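Local atomic coordinates of probable leucine/isoleucine/valine-binding protein (Rhodopirellula baltica, PDB entry 4KV7), a protein that probably binds leucine, isoleucine, valine or a related ligand, as a periplasmic binding protein of the leucine-binding family. Residues 273-278 with 299-304; 280-285 with 306-311. The protein carries 1 engineered substitution. One frame throughout, in Å; residues are numbered along the deposited sequence. Where two conformers were deposited one is given.

Overall arrangement
The two interactions lie on the same side of the chain's centre, their own centres about 9 Å apart, and both use helix 301-319. Their segments alternate along the chain: 273-278, the loop leaving strand 268-271 of the seven-stranded mixed sheet, pairs with 299-304 at the start of that helix, while 280-285, opening helix 281-293, pairs with 306-311 about two turns further along it. They join where Val273 CG1 meets Ile308 CD1 at 3.7 Å and where Val283 CG1 packs on the carbonyl oxygens of His275, Phe276 and Ser278. The chain thus leaves the sheet for two helices, the second packed on helix 31-50, and loop 273-278 is probably one of the crossovers between the two lobes.

Interaction 1. Residues 273-278 with 299-304; sequences VPHFDS and LSFVSL
Phe276 and His275 form an aromatic cluster round the buried Phe301, where the loop leaving strand 268-271 meets the first turn of helix 301-319. Phe276 turns an edge to the face of Phe301, CE2 lying over the ring centre, with the planes 52° apart. Phe301 in turn sets its own edge against the face of His275 in a steeper T-shaped pair, planes at 81°, its CZ 3.7 Å from His275 CD2. His275 is held flat at both nitrogens: ND1 takes Asp277 N-H in the ring plane at 3.0 Å, within a type I turn, and NE2 hydrogen-bonds with Ser370 OG. With CG between its backbone N and carbonyl carbon (chi1 51°), Phe276 lays one ring face over the Leu299-Ser300 peptide; His275 CE1 sits over the other. Were Phe276 replaced by an alanine, Phe301 would probably lose the ring over its face and a gap would be likely between His275 and the Leu299-Ser300 backbone. Behind the rings, Leu304 CD2 is pressed to 3.2 Å from Pro274 O and packs on Val273 CG2. The helix start is capped by Ser300, whose OG accepts from Ser303 N at 3.0 Å. A loop that leaves one lobe's sheet for helix 281-293 and packs on the start of helix 301-319 is consistent with an interlobe crossover of the type I periplasmic-binding-protein fold.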
ATOM      1  N   VAL A 273       2.654  -3.348   7.028  1.00  8.32           N
ATOM      2  CA  VAL A 273       1.842  -3.771   8.165  1.00  9.35           C
ATOM      3  C   VAL A 273       2.469  -5.049   8.716  1.00  9.36           C
ATOM      4  O   VAL A 273       3.181  -5.749   7.989  1.00  9.51           O
ATOM      5  CB  VAL A 273       0.373  -4.067   7.748  1.00  9.11           C
ATOM      6  CG1 VAL A 273      -0.314  -2.790   7.269  1.00 10.22           C
ATOM      7  CG2 VAL A 273       0.317  -5.152   6.673  1.00  9.89           C
ATOM      8  N   PRO A 274       2.221  -5.369   9.991  1.00 10.35           N
ATOM      9  CA  PRO A 274       2.676  -6.652  10.537  1.00 10.39           C
ATOM     10  C   PRO A 274       1.892  -7.795   9.895  1.00 10.67           C
ATOM     11  O   PRO A 274       0.976  -7.583   9.099  1.00 10.98           O
ATOM     12  CB  PRO A 274       2.365  -6.524  12.028  1.00 12.85           C
ATOM     13  CG  PRO A 274       1.229  -5.570  12.082  1.00 12.63           C
ATOM     14  CD  PRO A 274       1.490  -4.576  10.992  1.00  9.97           C
ATOM     15  N   HIS A 275       2.270  -9.026  10.209  1.00 12.33           N
ATOM     16  CA  HIS A 275       1.626 -10.153   9.566  1.00 11.58           C
ATOM     17  C   HIS A 275       0.210 -10.303  10.102  1.00 11.00           C
ATOM     18  O   HIS A 275      -0.031 -10.121  11.293  1.00 11.91           O
ATOM     19  CB  HIS A 275       2.410 -11.439   9.791  1.00 13.69           C
ATOM     20  CG  HIS A 275       2.093 -12.487   8.782  1.00 11.85           C
ATOM     21  ND1 HIS A 275       0.879 -13.140   8.748  1.00 12.96           N
ATOM     22  CD2 HIS A 275       2.800 -12.947   7.725  1.00 14.08           C
ATOM     23  CE1 HIS A 275       0.865 -13.979   7.725  1.00 14.11           C
ATOM     24  NE2 HIS A 275       2.020 -13.884   7.092  1.00 13.85           N
ATOM     25  N   PHE A 276      -0.731 -10.640   9.229  1.00 11.06           N
ATOM     26  CA  PHE A 276      -2.121 -10.804   9.653  1.00 11.62           C
ATOM     27  C   PHE A 276      -2.346 -12.004  10.563  1.00 11.69           C
ATOM     28  O   PHE A 276      -3.418 -12.130  11.161  1.00 12.31           O
ATOM     29  CB  PHE A 276      -3.078 -10.823   8.456  1.00 12.73           C
ATOM     30  CG  PHE A 276      -2.696 -11.793   7.372  1.00 10.99           C
ATOM     31  CD1 PHE A 276      -2.961 -13.143   7.508  1.00 12.46           C
ATOM     32  CD2 PHE A 276      -2.097 -11.343   6.200  1.00 11.59           C
ATOM     33  CE1 PHE A 276      -2.636 -14.029   6.495  1.00 13.41           C
ATOM     34  CE2 PHE A 276      -1.765 -12.223   5.192  1.00 12.30           C
ATOM     35  CZ  PHE A 276      -2.038 -13.566   5.334  1.00 13.15           C
ATOM     36  N   ASP A 277      -1.333 -12.858  10.703  1.00 11.47           N
ATOM     37  CA  ASP A 277      -1.398 -13.962  11.652  1.00 13.76           C
ATOM     38  C   ASP A 277      -0.777 -13.606  13.008  1.00 14.70           C
ATOM     39  O   ASP A 277      -0.764 -14.439  13.919  1.00 16.31           O
ATOM     40  CB  ASP A 277      -0.725 -15.219  11.084  1.00 16.11           C
ATOM     41  CG  ASP A 277      -1.518 -15.853   9.945  1.00 20.34           C
ATOM     42  OD1 ASP A 277      -2.757 -15.706   9.910  1.00 18.51           O
ATOM     43  OD2 ASP A 277      -0.898 -16.519   9.088  1.00 23.91           O
ATOM     44  N   SER A 278      -0.269 -12.383  13.143  1.00 14.16           N
ATOM     45  CA  SER A 278       0.376 -11.914  14.381  1.00 14.25           C
ATOM     46  C   SER A 278      -0.592 -11.855  15.551  1.00 15.41           C
ATOM     47  O   SER A 278      -1.801 -11.702  15.357  1.00 14.74           O
ATOM     48  CB  SER A 278       0.950 -10.504  14.168  1.00 14.97           C
ATOM     49  OG  SER A 278       1.446  -9.955  15.386  1.00 19.00           O
ATOM     50  N   LEU A 299      -7.968 -13.366   4.823  1.00 11.63           N
ATOM     51  CA  LEU A 299      -7.155 -12.289   5.377  1.00 11.70           C
ATOM     52  C   LEU A 299      -6.066 -11.907   4.378  1.00 11.24           C
ATOM     53  O   LEU A 299      -5.664 -12.728   3.553  1.00 12.58           O
ATOM     54  CB  LEU A 299      -6.521 -12.726   6.692  1.00 13.19           C
ATOM     55  CG  LEU A 299      -7.500 -13.211   7.761  1.00 14.67           C
ATOM     56  CD1 LEU A 299      -6.753 -13.564   9.031  1.00 15.50           C
ATOM     57  CD2 LEU A 299      -8.580 -12.167   8.023  1.00 15.49           C
ATOM     58  N   SER A 300      -5.596 -10.665   4.438  1.00 10.35           N
ATOM     59  CA  SER A 300      -4.495 -10.240   3.578  1.00 11.20           C
ATOM     60  C   SER A 300      -3.778  -9.041   4.166  1.00  9.48           C
ATOM     61  O   SER A 300      -4.326  -8.322   5.006  1.00  9.24           O
ATOM     62  CB  SER A 300      -4.998  -9.894   2.175  1.00 11.11           C
ATOM     63  OG  SER A 300      -5.776  -8.710   2.164  1.00 12.03           O
ATOM     64  N   PHE A 301      -2.549  -8.813   3.719  1.00  9.37           N
ATOM     65  CA  PHE A 301      -1.843  -7.611   4.139  1.00  8.34           C
ATOM     66  C   PHE A 301      -2.582  -6.362   3.669  1.00  8.54           C
ATOM     67  O   PHE A 301      -2.491  -5.320   4.304  1.00  8.80           O
ATOM     68  CB  PHE A 301      -0.403  -7.574   3.617  1.00  9.05           C
ATOM     69  CG  PHE A 301       0.416  -8.783   3.991  1.00  9.35           C
ATOM     70  CD1 PHE A 301       0.826  -8.991   5.304  1.00 10.01           C
ATOM     71  CD2 PHE A 301       0.774  -9.708   3.028  1.00 10.52           C
ATOM     72  CE1 PHE A 301       1.570 -10.116   5.644  1.00 10.51           C
ATOM     73  CE2 PHE A 301       1.516 -10.837   3.368  1.00 10.87           C
ATOM     74  CZ  PHE A 301       1.921 -11.029   4.672  1.00 11.57           C
ATOM     75  N   VAL A 302      -3.285  -6.469   2.544  1.00  8.70           N
ATOM     76  CA  VAL A 302      -3.970  -5.326   1.968  1.00  8.26           C
ATOM     77  C   VAL A 302      -5.158  -4.915   2.837  1.00  8.36           C
ATOM     78  O   VAL A 302      -5.301  -3.744   3.201  1.00  8.52           O
ATOM     79  CB  VAL A 302      -4.420  -5.620   0.520  1.00  8.64           C
ATOM     80  CG1 VAL A 302      -5.162  -4.427  -0.052  1.00  9.73           C
ATOM     81  CG2 VAL A 302      -3.221  -5.970  -0.366  1.00 10.84           C
ATOM     82  N   SER A 303      -6.016  -5.865   3.188  1.00  8.14           N
ATOM     83  CA  SER A 303      -7.137  -5.487   4.034  1.00  8.82           C
ATOM     84  C   SER A 303      -6.703  -5.116   5.444  1.00  8.17           C
ATOM     85  O   SER A 303      -7.361  -4.303   6.082  1.00  8.85           O
ATOM     86  CB  SER A 303      -8.243  -6.541   4.053  1.00  9.32           C
ATOM     87  OG  SER A 303      -7.774  -7.796   4.493  1.00  9.53           O
ATOM     88  N   LEU A 304      -5.606  -5.689   5.945  1.00  8.57           N
ATOM     89  CA  LEU A 304      -5.080  -5.254   7.230  1.00  8.69           C
ATOM     90  C   LEU A 304      -4.689  -3.784   7.164  1.00  8.15           C
ATOM     91  O   LEU A 304      -4.991  -3.020   8.079  1.00  8.94           O
ATOM     92  CB  LEU A 304      -3.898  -6.126   7.652  1.00  9.04           C
ATOM     93  CG  LEU A 304      -3.128  -5.683   8.896  1.00  8.47           C
ATOM     94  CD1 LEU A 304      -4.065  -5.536  10.101  1.00  9.98           C
ATOM     95  CD2 LEU A 304      -2.050  -6.696   9.205  1.00 10.14           C
TER

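Interaction 2. Residues 280-285 with 306-311; sequences LPLVRE and GYIVGR
Leu282 and Glu285, one turn apart on helix 281-293, meet Tyr307, Ile308 and Arg311 of helix 301-319 in a nearly perpendicular helix-helix packing within the periplasmic-binding-protein fold. The axes of the two short segments come no nearer than 10.9 Å and make an angle of 103°, so the helices meet through their side chains. In the conformer given, Leu282 supplies the apolar half: its CG stands anti to the backbone N (chi1 179°), which carries the branched end toward helix 301-319, and CD2 settles 3.6 Å from Ile308 CG1, the two side chains crossing at about a right angle. The same methyl also lies near the ring of Tyr307. Tyr307 reaches over to helix 281-293, where its OH comes to 3.5 Å from Glu285 CB. That hydroxyl has polar partners away from helix 281-293: Tyr307 OH accepts from Arg311 NH1 at 2.9 Å, one turn on, and hydrogen-bonds with Glu47 OE1 of helix 31-50. Arg311 CG rests over one face of the Tyr307 ring, and the chain, bent at chi2 and chi3, folds the guanidinium back toward the ring's OH end. NH1 is therefore shared between the phenol oxygen and the carboxylate. Arg311 NH1 donates to Glu285 OE1 at 2.9 Å in a salt bridge; the oxygen lies near the guanidinium plane, but the N-H comes to it from above the carboxylate plane. A weak second bond runs from NH2 to the same oxygen, and a water donates to Glu285 OE1 at 2.6 Å while accepting from Arg311 NH2 at 3.1 Å.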
ATOM      1  N   LEU A 280      -0.263  -9.457  17.813  1.00 12.84           N
ATOM      2  CA  LEU A 280      -0.298  -8.053  18.225  1.00 13.01           C
ATOM      3  C   LEU A 280      -1.759  -7.664  18.426  1.00 11.94           C
ATOM      4  O   LEU A 280      -2.619  -8.072  17.636  1.00 12.24           O
ATOM      5  CB  LEU A 280       0.319  -7.160  17.149  1.00 14.15           C
ATOM      6  CG  LEU A 280       1.841  -7.160  17.053  1.00 13.98           C
ATOM      7  CD1 LEU A 280       2.270  -6.505  15.747  1.00 18.71           C
ATOM      8  CD2 LEU A 280       2.449  -6.436  18.243  1.00 18.31           C
ATOM      9  N   PRO A 281      -2.055  -6.855  19.456  1.00 13.04           N
ATOM     10  CA  PRO A 281      -3.463  -6.545  19.756  1.00 13.55           C
ATOM     11  C   PRO A 281      -4.255  -5.997  18.566  1.00 13.35           C
ATOM     12  O   PRO A 281      -5.399  -6.402  18.361  1.00 13.57           O
ATOM     13  CB  PRO A 281      -3.363  -5.509  20.882  1.00 15.02           C
ATOM     14  CG  PRO A 281      -2.081  -5.852  21.570  1.00 19.62           C
ATOM     15  CD  PRO A 281      -1.141  -6.300  20.473  1.00 14.29           C
ATOM     16  N   LEU A 282      -3.669  -5.106  17.779  1.00 12.27           N
ATOM     17  CA  LEU A 282      -4.376  -4.565  16.618  0.59 12.01           C
ATOM     18  C   LEU A 282      -4.721  -5.658  15.627  1.00 10.79           C
ATOM     19  O   LEU A 282      -5.808  -5.659  15.040  1.00 10.85           O
ATOM     20  CB  LEU A 282      -3.551  -3.493  15.903  0.59 13.78           C
ATOM     21  CG  LEU A 282      -4.204  -2.872  14.655  0.59 18.32           C
ATOM     22  CD1 LEU A 282      -3.745  -1.457  14.495  0.59 24.81           C
ATOM     23  CD2 LEU A 282      -3.913  -3.648  13.354  0.59  9.24           C
ATOM     24  N   VAL A 283      -3.782  -6.572  15.409  1.00 10.32           N
ATOM     25  CA  VAL A 283      -4.002  -7.627  14.428  1.00 10.04           C
ATOM     26  C   VAL A 283      -5.089  -8.590  14.884  1.00  9.90           C
ATOM     27  O   VAL A 283      -5.899  -9.029  14.069  1.00 10.44           O
ATOM     28  CB  VAL A 283      -2.702  -8.361  14.063  1.00 10.65           C
ATOM     29  CG1 VAL A 283      -2.983  -9.448  13.046  1.00 11.90           C
ATOM     30  CG2 VAL A 283      -1.679  -7.379  13.507  1.00 12.12           C
ATOM     31  N   ARG A 284      -5.139  -8.903  16.173  1.00 11.31           N
ATOM     32  CA  ARG A 284      -6.220  -9.741  16.687  1.00 12.63           C
ATOM     33  C   ARG A 284      -7.569  -9.048  16.487  1.00 12.39           C
ATOM     34  O   ARG A 284      -8.564  -9.683  16.135  1.00 11.97           O
ATOM     35  CB  ARG A 284      -6.002 -10.077  18.163  1.00 13.94           C
ATOM     36  CG  ARG A 284      -4.684 -10.769  18.432  1.00 14.92           C
ATOM     37  CD  ARG A 284      -4.602 -11.288  19.853  1.00 13.84           C
ATOM     38  NE  ARG A 284      -4.782 -10.239  20.857  1.00 14.81           N
ATOM     39  CZ  ARG A 284      -4.258 -10.272  22.085  1.00 14.88           C
ATOM     40  NH1 ARG A 284      -3.505 -11.290  22.469  1.00 13.48           N
ATOM     41  NH2 ARG A 284      -4.489  -9.285  22.940  1.00 15.83           N
ATOM     42  N   GLU A 285      -7.588  -7.733  16.684  1.00 12.19           N
ATOM     43  CA  GLU A 285      -8.789  -6.929  16.476  1.00 12.65           C
ATOM     44  C   GLU A 285      -9.201  -6.899  15.000  1.00 10.94           C
ATOM     45  O   GLU A 285     -10.383  -6.972  14.670  1.00 11.26           O
ATOM     46  CB  GLU A 285      -8.579  -5.518  17.046  1.00 12.87           C
ATOM     47  CG  GLU A 285      -8.611  -5.486  18.581  1.00 14.03           C
ATOM     48  CD  GLU A 285      -7.924  -4.273  19.201  1.00 15.17           C
ATOM     49  OE1 GLU A 285      -7.331  -3.452  18.479  1.00 15.28           O
ATOM     50  OE2 GLU A 285      -7.974  -4.150  20.439  1.00 21.35           O
ATOM     51  N   GLY A 306      -6.037  -1.534   5.151  1.00  7.78           N
ATOM     52  CA  GLY A 306      -7.284  -0.789   5.093  1.00  9.24           C
ATOM     53  C   GLY A 306      -7.933  -0.666   6.463  1.00  8.01           C
ATOM     54  O   GLY A 306      -8.445   0.394   6.846  1.00  9.39           O
ATOM     55  N   TYR A 307      -7.899  -1.754   7.222  1.00  8.36           N
ATOM     56  CA  TYR A 307      -8.424  -1.762   8.577  1.00  9.49           C
ATOM     57  C   TYR A 307      -7.688  -0.765   9.473  1.00  8.85           C
ATOM     58  O   TYR A 307      -8.308  -0.033  10.243  1.00  9.67           O
ATOM     59  CB  TYR A 307      -8.377  -3.182   9.153  1.00  9.50           C
ATOM     60  CG  TYR A 307      -8.812  -3.258  10.590  1.00  9.45           C
ATOM     61  CD1 TYR A 307     -10.159  -3.277  10.927  1.00 10.70           C
ATOM     62  CD2 TYR A 307      -7.875  -3.296  11.618  1.00 10.47           C
ATOM     63  CE1 TYR A 307     -10.559  -3.332  12.249  1.00 10.44           C
ATOM     64  CE2 TYR A 307      -8.267  -3.361  12.938  1.00 10.47           C
ATOM     65  CZ  TYR A 307      -9.603  -3.368  13.248  1.00 10.51           C
ATOM     66  OH  TYR A 307      -9.950  -3.426  14.579  1.00 12.84           O
ATOM     67  N   ILE A 308      -6.363  -0.737   9.381  1.00  9.12           N
ATOM     68  CA  ILE A 308      -5.547   0.216  10.137  1.00  9.47           C
ATOM     69  C   ILE A 308      -5.910   1.656   9.785  1.00  9.22           C
ATOM     70  O   ILE A 308      -6.092   2.491  10.677  1.00  9.59           O
ATOM     71  CB  ILE A 308      -4.053  -0.038   9.900  1.00  9.48           C
ATOM     72  CG1 ILE A 308      -3.650  -1.322  10.615  1.00  9.38           C
ATOM     73  CG2 ILE A 308      -3.208   1.153  10.370  1.00 10.50           C
ATOM     74  CD1 ILE A 308      -2.312  -1.898  10.198  1.00 10.74           C
ATOM     75  N   VAL A 309      -6.041   1.937   8.497  1.00  9.18           N
ATOM     76  CA  VAL A 309      -6.468   3.253   8.052  1.00 10.93           C
ATOM     77  C   VAL A 309      -7.833   3.619   8.653  1.00 10.04           C
ATOM     78  O   VAL A 309      -8.010   4.724   9.182  1.00 10.34           O
ATOM     79  CB  VAL A 309      -6.461   3.318   6.515  1.00 10.36           C
ATOM     80  CG1 VAL A 309      -7.127   4.586   6.021  1.00 11.87           C
ATOM     81  CG2 VAL A 309      -5.035   3.245   6.003  1.00 12.02           C
ATOM     82  N   GLY A 310      -8.793   2.700   8.583  1.00  9.56           N
ATOM     83  CA  GLY A 310     -10.101   2.929   9.169  1.00 10.56           C
ATOM     84  C   GLY A 310     -10.021   3.180  10.668  1.00 10.10           C
ATOM     85  O   GLY A 310     -10.688   4.085  11.191  1.00 11.10           O
ATOM     86  N   ARG A 311      -9.213   2.388  11.370  1.00 10.33           N
ATOM     87  CA  ARG A 311      -9.042   2.553  12.812  1.00 11.45           C
ATOM     88  C   ARG A 311      -8.477   3.924  13.167  1.00 10.67           C
ATOM     89  O   ARG A 311      -8.940   4.568  14.102  1.00 12.10           O
ATOM     90  CB  ARG A 311      -8.136   1.456  13.388  1.00 11.75           C
ATOM     91  CG  ARG A 311      -8.795   0.094  13.594  1.00 12.41           C
ATOM     92  CD  ARG A 311      -9.740   0.096  14.786  1.00 14.14           C
ATOM     93  NE  ARG A 311      -9.020   0.399  16.019  1.00 15.32           N
ATOM     94  CZ  ARG A 311      -8.381  -0.505  16.758  1.00 15.78           C
ATOM     95  NH1 ARG A 311      -8.387  -1.787  16.408  1.00 16.18           N
ATOM     96  NH2 ARG A 311      -7.748  -0.131  17.864  1.00 18.46           N
TER
HETATM   97  O   HOH W   1      -5.530  -1.724  19.279  1.00 32.96           O